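Local structure of globin (Bacillus anthracis, 5V3T) at residues E81-R86 and V123-E128; A89-M94 and F110-L115. The protein binds heme in a truncated-hemoglobin fold and probably takes up oxygen or other small diatomic ligands at the heme iron. All blocks are in the same frame, centred on the assembly; numbering follows the deposited sequence.

Interaction 1 (E81-R86 and V123-E128); sequences EITPKR and VNTPNE. With HEM (protoporphyrin IX containing Fe), chain C.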
ATOM      1  N   GLU A  81      -7.714  -1.745   0.928  1.00 41.68           N
ATOM      2  CA  GLU A  81      -8.923  -1.515   1.704  1.00 40.94           C
ATOM      3  C   GLU A  81      -8.662  -1.708   3.188  1.00 37.10           C
ATOM      4  O   GLU A  81      -8.874  -2.793   3.717  1.00 36.24           O
ATOM      5  CB  GLU A  81     -10.043  -2.449   1.241  1.00 40.11           C
ATOM      6  CG  GLU A  81     -11.364  -2.176   1.928  1.00 50.61           C
ATOM      7  CD  GLU A  81     -12.510  -2.957   1.316  1.00 53.85           C
ATOM      8  OE1 GLU A  81     -12.378  -4.192   1.188  1.00 55.47           O
ATOM      9  OE2 GLU A  81     -13.529  -2.331   0.956  1.00 56.28           O
ATOM     10  N   ILE A  82      -8.211  -0.653   3.859  1.00 36.36           N
ATOM     11  CA  ILE A  82      -7.905  -0.752   5.281  1.00 33.27           C
ATOM     12  C   ILE A  82      -9.046  -0.147   6.099  1.00 38.81           C
ATOM     13  O   ILE A  82      -9.153   1.067   6.286  1.00 31.48           O
ATOM     14  CB  ILE A  82      -6.574  -0.079   5.616  1.00 34.77           C
ATOM     15  CG1 ILE A  82      -5.483  -0.657   4.713  1.00 36.64           C
ATOM     16  CG2 ILE A  82      -6.212  -0.283   7.098  1.00 34.26           C
ATOM     17  CD1 ILE A  82      -4.136  -0.110   4.997  1.00 40.40           C
ATOM     18  N   THR A  83      -9.902  -1.037   6.588  1.00 35.02           N
ATOM     19  CA  THR A  83     -11.045  -0.681   7.394  1.00 33.90           C
ATOM     20  C   THR A  83     -10.616  -0.648   8.849  1.00 36.46           C
ATOM     21  O   THR A  83      -9.569  -1.206   9.197  1.00 36.72           O
ATOM     22  CB  THR A  83     -12.152  -1.705   7.226  1.00 40.90           C
ATOM     23  OG1 THR A  83     -11.601  -2.995   7.525  1.00 36.94           O
ATOM     24  CG2 THR A  83     -12.660  -1.696   5.799  1.00 43.12           C
ATOM     25  N   PRO A  84     -11.413   0.002   9.713  1.00 43.09           N
ATOM     26  CA  PRO A  84     -11.097  -0.107  11.143  1.00 48.44           C
ATOM     27  C   PRO A  84     -11.075  -1.569  11.606  1.00 48.35           C
ATOM     28  O   PRO A  84     -10.275  -1.921  12.477  1.00 46.52           O
ATOM     29  CB  PRO A  84     -12.225   0.679  11.808  1.00 47.36           C
ATOM     30  CG  PRO A  84     -12.646   1.676  10.761  1.00 41.21           C
ATOM     31  CD  PRO A  84     -12.516   0.948   9.457  1.00 43.67           C
ATOM     32  N   LYS A  85     -11.920  -2.405  11.005  1.00 48.01           N
ATOM     33  CA  LYS A  85     -11.938  -3.834  11.317  1.00 48.40           C
ATOM     34  C   LYS A  85     -10.603  -4.498  10.980  1.00 46.77           C
ATOM     35  O   LYS A  85     -10.083  -5.314  11.750  1.00 43.71           O
ATOM     36  CB  LYS A  85     -13.089  -4.523  10.566  1.00 52.44           C
ATOM     37  CG  LYS A  85     -13.195  -6.036  10.741  1.00 51.97           C
ATOM     38  CD  LYS A  85     -14.610  -6.539  10.390  1.00 66.28           C
ATOM     39  CE  LYS A  85     -14.928  -6.398   8.900  1.00 75.07           C
ATOM     40  NZ  LYS A  85     -16.339  -6.810   8.572  1.00 84.88           N
ATOM     41  N   ARG A  86     -10.020  -4.132   9.849  1.00 41.03           N
ATOM     42  CA  ARG A  86      -8.749  -4.730   9.468  1.00 40.68           C
ATOM     43  C   ARG A  86      -7.587  -4.171  10.291  1.00 33.23           C
ATOM     44  O   ARG A  86      -6.641  -4.892  10.605  1.00 34.16           O
ATOM     45  CB  ARG A  86      -8.514  -4.548   7.975  1.00 35.96           C
ATOM     46  CG  ARG A  86      -9.448  -5.414   7.162  1.00 39.54           C
ATOM     47  CD  ARG A  86      -9.164  -5.342   5.681  1.00 38.03           C
ATOM     48  NE  ARG A  86      -9.816  -6.445   4.987  1.00 52.46           N
ATOM     49  CZ  ARG A  86     -10.399  -6.337   3.802  1.00 58.16           C
ATOM     50  NH1 ARG A  86     -10.429  -5.166   3.184  1.00 53.40           N
ATOM     51  NH2 ARG A  86     -10.963  -7.397   3.240  1.00 64.24           N
ATOM     52  N   VAL A 123      -5.823   3.523   8.270  1.00 29.68           N
ATOM     53  CA  VAL A 123      -7.250   3.318   7.941  1.00 35.32           C
ATOM     54  C   VAL A 123      -7.701   4.282   6.855  1.00 35.68           C
ATOM     55  O   VAL A 123      -7.469   5.483   6.955  1.00 38.32           O
ATOM     56  CB  VAL A 123      -8.161   3.493   9.175  1.00 33.86           C
ATOM     57  CG1 VAL A 123      -9.647   3.495   8.751  1.00 34.42           C
ATOM     58  CG2 VAL A 123      -7.881   2.401  10.190  1.00 34.65           C
ATOM     59  N   ASN A 124      -8.336   3.756   5.811  1.00 31.89           N
ATOM     60  CA  ASN A 124      -8.660   4.576   4.660  1.00 31.15           C
ATOM     61  C   ASN A 124     -10.047   4.277   4.068  1.00 32.60           C
ATOM     62  O   ASN A 124     -10.380   4.764   3.004  1.00 35.97           O
ATOM     63  CB  ASN A 124      -7.570   4.421   3.592  1.00 37.20           C
ATOM     64  CG  ASN A 124      -7.335   2.975   3.179  1.00 38.81           C
ATOM     65  OD1 ASN A 124      -8.266   2.162   3.096  1.00 36.07           O
ATOM     66  ND2 ASN A 124      -6.089   2.661   2.873  1.00 33.14           N
ATOM     67  N   THR A 125     -10.820   3.458   4.779  1.00 35.27           N
ATOM     68  CA  THR A 125     -12.161   3.015   4.361  1.00 38.29           C
ATOM     69  C   THR A 125     -13.049   3.032   5.601  1.00 40.71           C
ATOM     70  O   THR A 125     -12.581   2.680   6.680  1.00 42.87           O
ATOM     71  CB  THR A 125     -12.113   1.600   3.768  1.00 36.17           C
ATOM     72  OG1 THR A 125     -11.087   1.538   2.767  1.00 43.47           O
ATOM     73  CG2 THR A 125     -13.467   1.164   3.199  1.00 36.56           C
ATOM     74  N   PRO A 126     -14.304   3.498   5.481  1.00 37.19           N
ATOM     75  CA  PRO A 126     -15.131   3.493   6.700  1.00 38.97           C
ATOM     76  C   PRO A 126     -15.562   2.094   7.174  1.00 47.65           C
ATOM     77  O   PRO A 126     -15.443   1.113   6.439  1.00 41.95           O
ATOM     78  CB  PRO A 126     -16.349   4.330   6.294  1.00 47.02           C
ATOM     79  CG  PRO A 126     -16.387   4.281   4.834  1.00 47.59           C
ATOM     80  CD  PRO A 126     -14.999   4.115   4.333  1.00 38.98           C
ATOM     81  N   ASN A 127     -16.037   2.015   8.415  1.00 52.07           N
ATOM     82  CA  ASN A 127     -16.572   0.781   8.995  1.00 56.79           C
ATOM     83  C   ASN A 127     -17.801   0.184   8.313  1.00 47.91           C
ATOM     84  O   ASN A 127     -18.475   0.841   7.522  1.00 52.89           O
ATOM     85  CB  ASN A 127     -16.916   1.014  10.467  1.00 80.24           C
ATOM     86  CG  ASN A 127     -15.807   0.591  11.401  1.00 92.02           C
ATOM     87  OD1 ASN A 127     -15.068  -0.350  11.114  1.00 97.61           O
ATOM     88  ND2 ASN A 127     -15.665   1.300  12.515  1.00 93.47           N
ATOM     89  N   GLU A 128     -18.066  -1.077   8.647  1.00 55.98           N
ATOM     90  CA  GLU A 128     -19.275  -1.775   8.233  1.00 61.56           C
ATOM     91  C   GLU A 128     -20.427  -1.365   9.141  1.00 55.85           C
ATOM     92  O   GLU A 128     -20.206  -0.768  10.192  1.00 53.30           O
ATOM     93  CB  GLU A 128     -19.074  -3.294   8.290  1.00 74.04           C
ATOM     94  CG  GLU A 128     -17.845  -3.811   7.554  1.00 77.53           C
ATOM     95  CD  GLU A 128     -17.963  -3.695   6.043  1.00 88.80           C
ATOM     96  OE1 GLU A 128     -19.095  -3.804   5.508  1.00 84.96           O
ATOM     97  OE2 GLU A 128     -16.913  -3.494   5.392  1.00 91.88           O
TER
HETATM   98  CHA HEM C 201       2.612  -2.959   2.921  1.00 35.51           C
HETATM   99  CHB HEM C 201      -1.905  -4.056   4.631  1.00 35.29           C
HETATM  100  CHC HEM C 201      -0.836  -1.568   8.694  1.00 29.58           C
HETATM  101  CHD HEM C 201       3.876  -1.271   7.444  1.00 36.82           C
HETATM  102  C1A HEM C 201       1.314  -3.469   3.047  1.00 41.61           C
HETATM  103  C2A HEM C 201       0.604  -4.239   2.038  1.00 44.81           C
HETATM  104  C3A HEM C 201      -0.620  -4.539   2.504  1.00 42.67           C
HETATM  105  C4A HEM C 201      -0.763  -3.968   3.833  1.00 39.13           C
HETATM  106  CMA HEM C 201      -1.709  -5.349   1.759  1.00 48.11           C
HETATM  107  CAA HEM C 201       1.195  -4.656   0.669  1.00 52.51           C
HETATM  108  CBA HEM C 201       2.375  -5.602   0.899  1.00 64.02           C
HETATM  109  CGA HEM C 201       3.420  -5.403  -0.166  1.00 67.50           C
HETATM  110  O1A HEM C 201       3.093  -4.786  -1.213  1.00 69.41           O
HETATM  111  O2A HEM C 201       4.574  -5.867   0.030  1.00 63.10           O
HETATM  112  C1B HEM C 201      -2.016  -3.455   5.875  1.00 34.06           C
HETATM  113  C2B HEM C 201      -3.193  -3.432   6.724  1.00 32.14           C
HETATM  114  C3B HEM C 201      -2.896  -2.731   7.827  1.00 29.82           C
HETATM  115  C4B HEM C 201      -1.517  -2.286   7.733  1.00 27.74           C
HETATM  116  CMB HEM C 201      -4.562  -4.079   6.406  1.00 36.89           C
HETATM  117  CAB HEM C 201      -3.846  -2.449   9.011  1.00 37.79           C
HETATM  118  CBB HEM C 201      -3.795  -1.284   9.675  1.00 32.91           C
HETATM  119  C1C HEM C 201       0.515  -1.387   8.757  1.00 27.07           C
HETATM  120  C2C HEM C 201       1.270  -0.990   9.934  1.00 35.65           C
HETATM  121  C3C HEM C 201       2.557  -0.919   9.594  1.00 39.14           C
HETATM  122  C4C HEM C 201       2.693  -1.252   8.183  1.00 37.59           C
HETATM  123  CMC HEM C 201       0.710  -0.703  11.348  1.00 28.33           C
HETATM  124  CAC HEM C 201       3.687  -0.507  10.569  1.00 33.23           C
HETATM  125  CBC HEM C 201       4.840  -1.151  10.469  1.00 49.49           C
HETATM  126  C1D HEM C 201       3.955  -1.701   6.117  1.00 34.01           C
HETATM  127  C2D HEM C 201       5.183  -1.720   5.350  1.00 31.39           C
HETATM  128  C3D HEM C 201       4.806  -2.230   3.955  1.00 39.12           C
HETATM  129  C4D HEM C 201       3.373  -2.487   3.990  1.00 39.16           C
HETATM  130  CMD HEM C 201       6.585  -1.310   5.843  1.00 31.77           C
HETATM  131  CAD HEM C 201       5.776  -2.431   2.775  1.00 42.59           C
HETATM  132  CBD HEM C 201       5.553  -1.290   1.784  1.00 45.00           C
HETATM  133  CGD HEM C 201       6.634  -1.279   0.733  1.00 50.03           C
HETATM  134  O1D HEM C 201       6.341  -1.734  -0.400  1.00 47.38           O
HETATM  135  O2D HEM C 201       7.778  -0.824   1.022  1.00 44.58           O
HETATM  136  NA  HEM C 201       0.442  -3.321   4.127  1.00 38.52           N
HETATM  137  NB  HEM C 201      -1.015  -2.750   6.538  1.00 30.01           N
HETATM  138  NC  HEM C 201       1.411  -1.552   7.708  1.00 33.29           N
HETATM  139  ND  HEM C 201       2.911  -2.150   5.275  1.00 29.89           N
HETATM  140 FE   HEM C 201       0.991  -2.582   5.978  1.00 33.83          FE
HETATM  141  O   HOH W   1     -12.353   0.506  -0.303  1.00 30.80           O
HETATM  142  O   HOH W   2     -15.708  -1.890   3.181  1.00 63.96           O
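Asn124 clasps the backbone of Ile82 from both ends of its own residue. Its amide N donates to Ile82 O at 2.9 Å, nearly straight and in the carbonyl plane, while its side-chain OD1 accepts from Ile82 N, also at 2.9 Å, with that donor tilted 30° from the plane of the Asn124 side-chain carbonyl. The side chain turns back this way because CG stands between the backbone N and the carbonyl carbon (chi1 56°). OD1 takes a second hydrogen bond, from Thr125 OG1, and ND2 donates to Phe80 O, so the whole carboxamide is held at both its ends. Ile82 O gains a further, weak bond from Thr125 N and a CA-H...O contact from Val123. These bonds join the loop following helix 105-122, the last helix of this globin, to the turn that leads into helix 84-101. Thr83 is the N-cap of the latter: its OG1 accepts from Arg86 N at 3.0 Å, and its methyl CG2 lies against CB and CG2 of Thr125. The guanidinium of Arg86 folds back over the turn, where NH1 meets both Glu81 O, in plane at 2.9 Å, and Glu81 OE1, in a salt bridge; NE donates to Asp34 O. Glu81 OE2 and Glu128 OE2 each accept from one bridging water. Pro84 packs its ring against the side-chain carboxamide of Asn127, whose OD1 comes 3.1 Å from Pro84 CB, and sets CD 3.9 Å from Val123 CG1. Facing the heme, Ile82 sets CG2 3.7 Å from CBB of one heme vinyl. Pro71 and Met72 of the second subunit pack on Asn124 and Thr125.

Interaction 2 (A89-M94 and F110-L115); sequences AWLSCM and FVFERL. With HEM (protoporphyrin IX containing Fe), chain C.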
ATOM      1  N   ALA A  89      -7.705  -6.305  13.244  1.00 36.56           N
ATOM      2  CA  ALA A  89      -7.161  -7.643  12.990  1.00 37.08           C
ATOM      3  C   ALA A  89      -5.623  -7.602  12.946  1.00 34.01           C
ATOM      4  O   ALA A  89      -4.936  -8.489  13.458  1.00 31.65           O
ATOM      5  CB  ALA A  89      -7.719  -8.210  11.704  1.00 32.75           C
ATOM      6  N   TRP A  90      -5.085  -6.556  12.338  1.00 32.60           N
ATOM      7  CA  TRP A  90      -3.648  -6.396  12.247  1.00 32.24           C
ATOM      8  C   TRP A  90      -3.021  -6.362  13.637  1.00 27.76           C
ATOM      9  O   TRP A  90      -2.063  -7.077  13.922  1.00 28.15           O
ATOM     10  CB  TRP A  90      -3.317  -5.102  11.506  1.00 27.05           C
ATOM     11  CG  TRP A  90      -1.932  -5.011  11.051  1.00 27.03           C
ATOM     12  CD1 TRP A  90      -1.483  -5.312   9.814  1.00 28.60           C
ATOM     13  CD2 TRP A  90      -0.778  -4.579  11.810  1.00 30.80           C
ATOM     14  NE1 TRP A  90      -0.138  -5.106   9.745  1.00 32.03           N
ATOM     15  CE2 TRP A  90       0.329  -4.643  10.941  1.00 27.15           C
ATOM     16  CE3 TRP A  90      -0.579  -4.145  13.125  1.00 26.01           C
ATOM     17  CZ2 TRP A  90       1.637  -4.302  11.338  1.00 31.26           C
ATOM     18  CZ3 TRP A  90       0.725  -3.797  13.524  1.00 26.90           C
ATOM     19  CH2 TRP A  90       1.813  -3.875  12.625  1.00 29.12           C
ATOM     20  N   LEU A  91      -3.559  -5.497  14.487  1.00 29.91           N
ATOM     21  CA  LEU A  91      -3.065  -5.347  15.851  1.00 33.58           C
ATOM     22  C   LEU A  91      -3.279  -6.615  16.665  1.00 36.22           C
ATOM     23  O   LEU A  91      -2.466  -6.940  17.528  1.00 31.72           O
ATOM     24  CB  LEU A  91      -3.743  -4.158  16.533  1.00 33.90           C
ATOM     25  CG  LEU A  91      -3.296  -2.797  15.993  1.00 31.17           C
ATOM     26  CD1 LEU A  91      -4.146  -1.665  16.552  1.00 35.41           C
ATOM     27  CD2 LEU A  91      -1.816  -2.578  16.313  1.00 27.85           C
ATOM     28  N   SER A  92      -4.379  -7.318  16.402  1.00 32.20           N
ATOM     29  CA  SER A  92      -4.623  -8.605  17.060  1.00 33.37           C
ATOM     30  C   SER A  92      -3.553  -9.644  16.726  1.00 33.33           C
ATOM     31  O   SER A  92      -3.064 -10.359  17.612  1.00 32.07           O
ATOM     32  CB  SER A  92      -5.996  -9.154  16.672  1.00 35.75           C
ATOM     33  OG  SER A  92      -6.147 -10.465  17.195  1.00 49.45           O
ATOM     34  N   CYS A  93      -3.185  -9.728  15.452  1.00 27.75           N
ATOM     35  CA  CYS A  93      -2.137 -10.650  15.038  1.00 32.65           C
ATOM     36  C   CYS A  93      -0.811 -10.254  15.661  1.00 34.62           C
ATOM     37  O   CYS A  93      -0.030 -11.122  16.063  1.00 33.12           O
ATOM     38  CB  CYS A  93      -1.993 -10.686  13.516  1.00 33.64           C
ATOM     39  SG  CYS A  93      -3.393 -11.475  12.676  1.00 35.30           S
ATOM     40  N   MET A  94      -0.552  -8.949  15.742  1.00 29.17           N
ATOM     41  CA  MET A  94       0.717  -8.489  16.318  1.00 25.47           C
ATOM     42  C   MET A  94       0.788  -8.798  17.809  1.00 28.41           C
ATOM     43  O   MET A  94       1.853  -9.162  18.322  1.00 31.98           O
ATOM     44  CB  MET A  94       0.920  -6.987  16.081  1.00 25.96           C
ATOM     45  CG  MET A  94       2.278  -6.454  16.609  1.00 32.57           C
ATOM     46  SD  MET A  94       3.704  -7.325  15.927  1.00 30.87           S
ATOM     47  CE  MET A  94       3.797  -6.643  14.281  1.00 33.06           C
ATOM     48  N   PHE A 110       5.463   0.165  24.915  1.00 37.34           N
ATOM     49  CA  PHE A 110       6.023   1.182  24.028  1.00 35.94           C
ATOM     50  C   PHE A 110       5.763   0.846  22.553  1.00 35.32           C
ATOM     51  O   PHE A 110       5.181   1.645  21.805  1.00 34.21           O
ATOM     52  CB  PHE A 110       7.522   1.346  24.279  1.00 33.31           C
ATOM     53  CG  PHE A 110       8.161   2.443  23.465  1.00 37.89           C
ATOM     54  CD1 PHE A 110       8.136   3.753  23.911  1.00 48.56           C
ATOM     55  CD2 PHE A 110       8.791   2.163  22.264  1.00 35.05           C
ATOM     56  CE1 PHE A 110       8.726   4.775  23.167  1.00 49.27           C
ATOM     57  CE2 PHE A 110       9.382   3.175  21.512  1.00 37.22           C
ATOM     58  CZ  PHE A 110       9.348   4.484  21.968  1.00 44.46           C
ATOM     59  N   VAL A 111       6.171  -0.350  22.141  1.00 30.04           N
ATOM     60  CA  VAL A 111       6.087  -0.729  20.742  1.00 29.52           C
ATOM     61  C   VAL A 111       4.624  -0.897  20.315  1.00 32.00           C
ATOM     62  O   VAL A 111       4.229  -0.449  19.233  1.00 30.57           O
ATOM     63  CB  VAL A 111       6.872  -2.032  20.461  1.00 30.51           C
ATOM     64  CG1 VAL A 111       6.594  -2.529  19.037  1.00 27.94           C
ATOM     65  CG2 VAL A 111       8.375  -1.816  20.679  1.00 25.77           C
ATOM     66  N   PHE A 112       3.809  -1.499  21.170  1.00 31.40           N
ATOM     67  CA  PHE A 112       2.427  -1.746  20.772  1.00 28.28           C
ATOM     68  C   PHE A 112       1.657  -0.438  20.609  1.00 34.14           C
ATOM     69  O   PHE A 112       0.884  -0.287  19.665  1.00 36.86           O
ATOM     70  CB  PHE A 112       1.701  -2.633  21.764  1.00 30.51           C
ATOM     71  CG  PHE A 112       0.322  -3.001  21.307  1.00 37.51           C
ATOM     72  CD1 PHE A 112       0.124  -4.090  20.479  1.00 37.75           C
ATOM     73  CD2 PHE A 112      -0.768  -2.222  21.651  1.00 41.65           C
ATOM     74  CE1 PHE A 112      -1.150  -4.419  20.035  1.00 40.58           C
ATOM     75  CE2 PHE A 112      -2.038  -2.543  21.203  1.00 37.02           C
ATOM     76  CZ  PHE A 112      -2.222  -3.644  20.398  1.00 38.27           C
ATOM     77  N   GLU A 113       1.866   0.504  21.528  1.00 33.32           N
ATOM     78  CA  GLU A 113       1.172   1.786  21.458  1.00 36.28           C
ATOM     79  C   GLU A 113       1.588   2.589  20.238  1.00 43.69           C
ATOM     80  O   GLU A 113       0.745   3.268  19.640  1.00 41.07           O
ATOM     81  CB  GLU A 113       1.391   2.590  22.734  1.00 39.51           C
ATOM     82  CG  GLU A 113       0.568   2.050  23.884  1.00 54.18           C
ATOM     83  CD  GLU A 113       0.940   2.666  25.214  1.00 69.95           C
ATOM     84  OE1 GLU A 113       1.426   3.820  25.227  1.00 77.13           O
ATOM     85  OE2 GLU A 113       0.760   1.980  26.243  1.00 68.02           O
ATOM     86  N   ARG A 114       2.862   2.515  19.841  1.00 35.03           N
ATOM     87  CA  ARG A 114       3.241   3.162  18.588  1.00 35.31           C
ATOM     88  C   ARG A 114       2.565   2.502  17.398  1.00 30.27           C
ATOM     89  O   ARG A 114       2.040   3.185  16.509  1.00 28.17           O
ATOM     90  CB  ARG A 114       4.750   3.138  18.335  1.00 36.11           C
ATOM     91  CG  ARG A 114       5.559   4.150  19.094  1.00 47.45           C
ATOM     92  CD  ARG A 114       7.019   3.995  18.720  1.00 46.30           C
ATOM     93  NE  ARG A 114       7.780   5.163  19.120  1.00 63.09           N
ATOM     94  CZ  ARG A 114       8.183   6.099  18.269  1.00 73.90           C
ATOM     95  NH1 ARG A 114       7.911   5.977  16.976  1.00 69.72           N
ATOM     96  NH2 ARG A 114       8.871   7.145  18.708  1.00 88.40           N
ATOM     97  N   LEU A 115       2.568   1.176  17.392  1.00 30.99           N
ATOM     98  CA  LEU A 115       1.966   0.441  16.291  1.00 34.94           C
ATOM     99  C   LEU A 115       0.462   0.700  16.177  1.00 34.02           C
ATOM    100  O   LEU A 115      -0.079   0.789  15.064  1.00 28.98           O
ATOM    101  CB  LEU A 115       2.242  -1.050  16.465  1.00 29.26           C
ATOM    102  CG  LEU A 115       3.686  -1.501  16.267  1.00 29.28           C
ATOM    103  CD1 LEU A 115       3.808  -3.006  16.452  1.00 30.14           C
ATOM    104  CD2 LEU A 115       4.132  -1.117  14.876  1.00 31.46           C
TER
HETATM  105  CHA HEM C 201       2.612  -2.959   2.921  1.00 35.51           C
HETATM  106  CHB HEM C 201      -1.905  -4.056   4.631  1.00 35.29           C
HETATM  107  CHC HEM C 201      -0.836  -1.568   8.694  1.00 29.58           C
HETATM  108  CHD HEM C 201       3.876  -1.271   7.444  1.00 36.82           C
HETATM  109  C1A HEM C 201       1.314  -3.469   3.047  1.00 41.61           C
HETATM  110  C2A HEM C 201       0.604  -4.239   2.038  1.00 44.81           C
HETATM  111  C3A HEM C 201      -0.620  -4.539   2.504  1.00 42.67           C
HETATM  112  C4A HEM C 201      -0.763  -3.968   3.833  1.00 39.13           C
HETATM  113  CMA HEM C 201      -1.709  -5.349   1.759  1.00 48.11           C
HETATM  114  CAA HEM C 201       1.195  -4.656   0.669  1.00 52.51           C
HETATM  115  CBA HEM C 201       2.375  -5.602   0.899  1.00 64.02           C
HETATM  116  CGA HEM C 201       3.420  -5.403  -0.166  1.00 67.50           C
HETATM  117  O1A HEM C 201       3.093  -4.786  -1.213  1.00 69.41           O
HETATM  118  O2A HEM C 201       4.574  -5.867   0.030  1.00 63.10           O
HETATM  119  C1B HEM C 201      -2.016  -3.455   5.875  1.00 34.06           C
HETATM  120  C2B HEM C 201      -3.193  -3.432   6.724  1.00 32.14           C
HETATM  121  C3B HEM C 201      -2.896  -2.731   7.827  1.00 29.82           C
HETATM  122  C4B HEM C 201      -1.517  -2.286   7.733  1.00 27.74           C
HETATM  123  CMB HEM C 201      -4.562  -4.079   6.406  1.00 36.89           C
HETATM  124  CAB HEM C 201      -3.846  -2.449   9.011  1.00 37.79           C
HETATM  125  CBB HEM C 201      -3.795  -1.284   9.675  1.00 32.91           C
HETATM  126  C1C HEM C 201       0.515  -1.387   8.757  1.00 27.07           C
HETATM  127  C2C HEM C 201       1.270  -0.990   9.934  1.00 35.65           C
HETATM  128  C3C HEM C 201       2.557  -0.919   9.594  1.00 39.14           C
HETATM  129  C4C HEM C 201       2.693  -1.252   8.183  1.00 37.59           C
HETATM  130  CMC HEM C 201       0.710  -0.703  11.348  1.00 28.33           C
HETATM  131  CAC HEM C 201       3.687  -0.507  10.569  1.00 33.23           C
HETATM  132  CBC HEM C 201       4.840  -1.151  10.469  1.00 49.49           C
HETATM  133  C1D HEM C 201       3.955  -1.701   6.117  1.00 34.01           C
HETATM  134  C2D HEM C 201       5.183  -1.720   5.350  1.00 31.39           C
HETATM  135  C3D HEM C 201       4.806  -2.230   3.955  1.00 39.12           C
HETATM  136  C4D HEM C 201       3.373  -2.487   3.990  1.00 39.16           C
HETATM  137  CMD HEM C 201       6.585  -1.310   5.843  1.00 31.77           C
HETATM  138  CAD HEM C 201       5.776  -2.431   2.775  1.00 42.59           C
HETATM  139  CBD HEM C 201       5.553  -1.290   1.784  1.00 45.00           C
HETATM  140  CGD HEM C 201       6.634  -1.279   0.733  1.00 50.03           C
HETATM  141  O1D HEM C 201       6.341  -1.734  -0.400  1.00 47.38           O
HETATM  142  O2D HEM C 201       7.778  -0.824   1.022  1.00 44.58           O
HETATM  143  NA  HEM C 201       0.442  -3.321   4.127  1.00 38.52           N
HETATM  144  NB  HEM C 201      -1.015  -2.750   6.538  1.00 30.01           N
HETATM  145  NC  HEM C 201       1.411  -1.552   7.708  1.00 33.29           N
HETATM  146  ND  HEM C 201       2.911  -2.150   5.275  1.00 29.89           N
HETATM  147 FE   HEM C 201       0.991  -2.582   5.978  1.00 33.83          FE
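Leu115 reaches across to three residues of helix 89-94, meeting Trp90, Leu91 and Met94 with different parts of itself. The two segments belong to the last pair of long helices of the truncated globin fold, which here run almost antiparallel, at 165°, with the segment axes 11.2 Å apart. At that spacing the gap is bridged by side chains, mostly through apolar contacts, with two of the touches falling on a backbone carbonyl. Met94 and Leu115 cross at about a right angle: CG of Met94 meets the CD1 branch at 3.8 Å. The other branch, CD2, comes obliquely to the far end of the indole, 4.2 Å from Trp90 CH2. Leu91 brings CD2 near the backbone carbonyl of Leu115 and CB 4.2 Å from CZ of Phe112. The phenyl ring of Phe112 reaches helix 89-94 at the end of its side chain, CG anti to the backbone N (chi1 -175°), and it turns its edge to the helix, so that Leu91 O lies in the ring plane. Trp90 spans the contact and the heme pocket. Its ring has the porphyrin methyl CMC over one face, offset toward the rim, while the five-membered part, through CD1, comes within 3.6 Å of C3B of the heme. Phe25 packs edge-to-face with the same indole, and Gln50 of helix 44-57 also touches it. Helix 44-57 likewise adjoins Leu115, through Leu54 and Tyr57. Trp90 NE1 makes a weak hydrogen bond to the N atom of the bound cyanide.

How the interactions relate
Both interactions use helix 84-101 and touch the heme, and interaction 2 is nested within the loop of chain that interaction 1 closes. Their centres lie 16 Å apart. Interaction 2 is in the core, joining two helix bodies through mainly apolar packing, without a hydrogen bond between the segments, that continues into the cyanide pocket. Interaction 1 is partly buried and nearer the surface, where chain without regular structure meets a helix start; there hydrogen bonds serve the peptide groups, while a salt bridge within 81-86 and a bridging water serve the carboxylates. It also buries about twice the area, 529 against 263 Å², and alone of the two is touched by the second subunit.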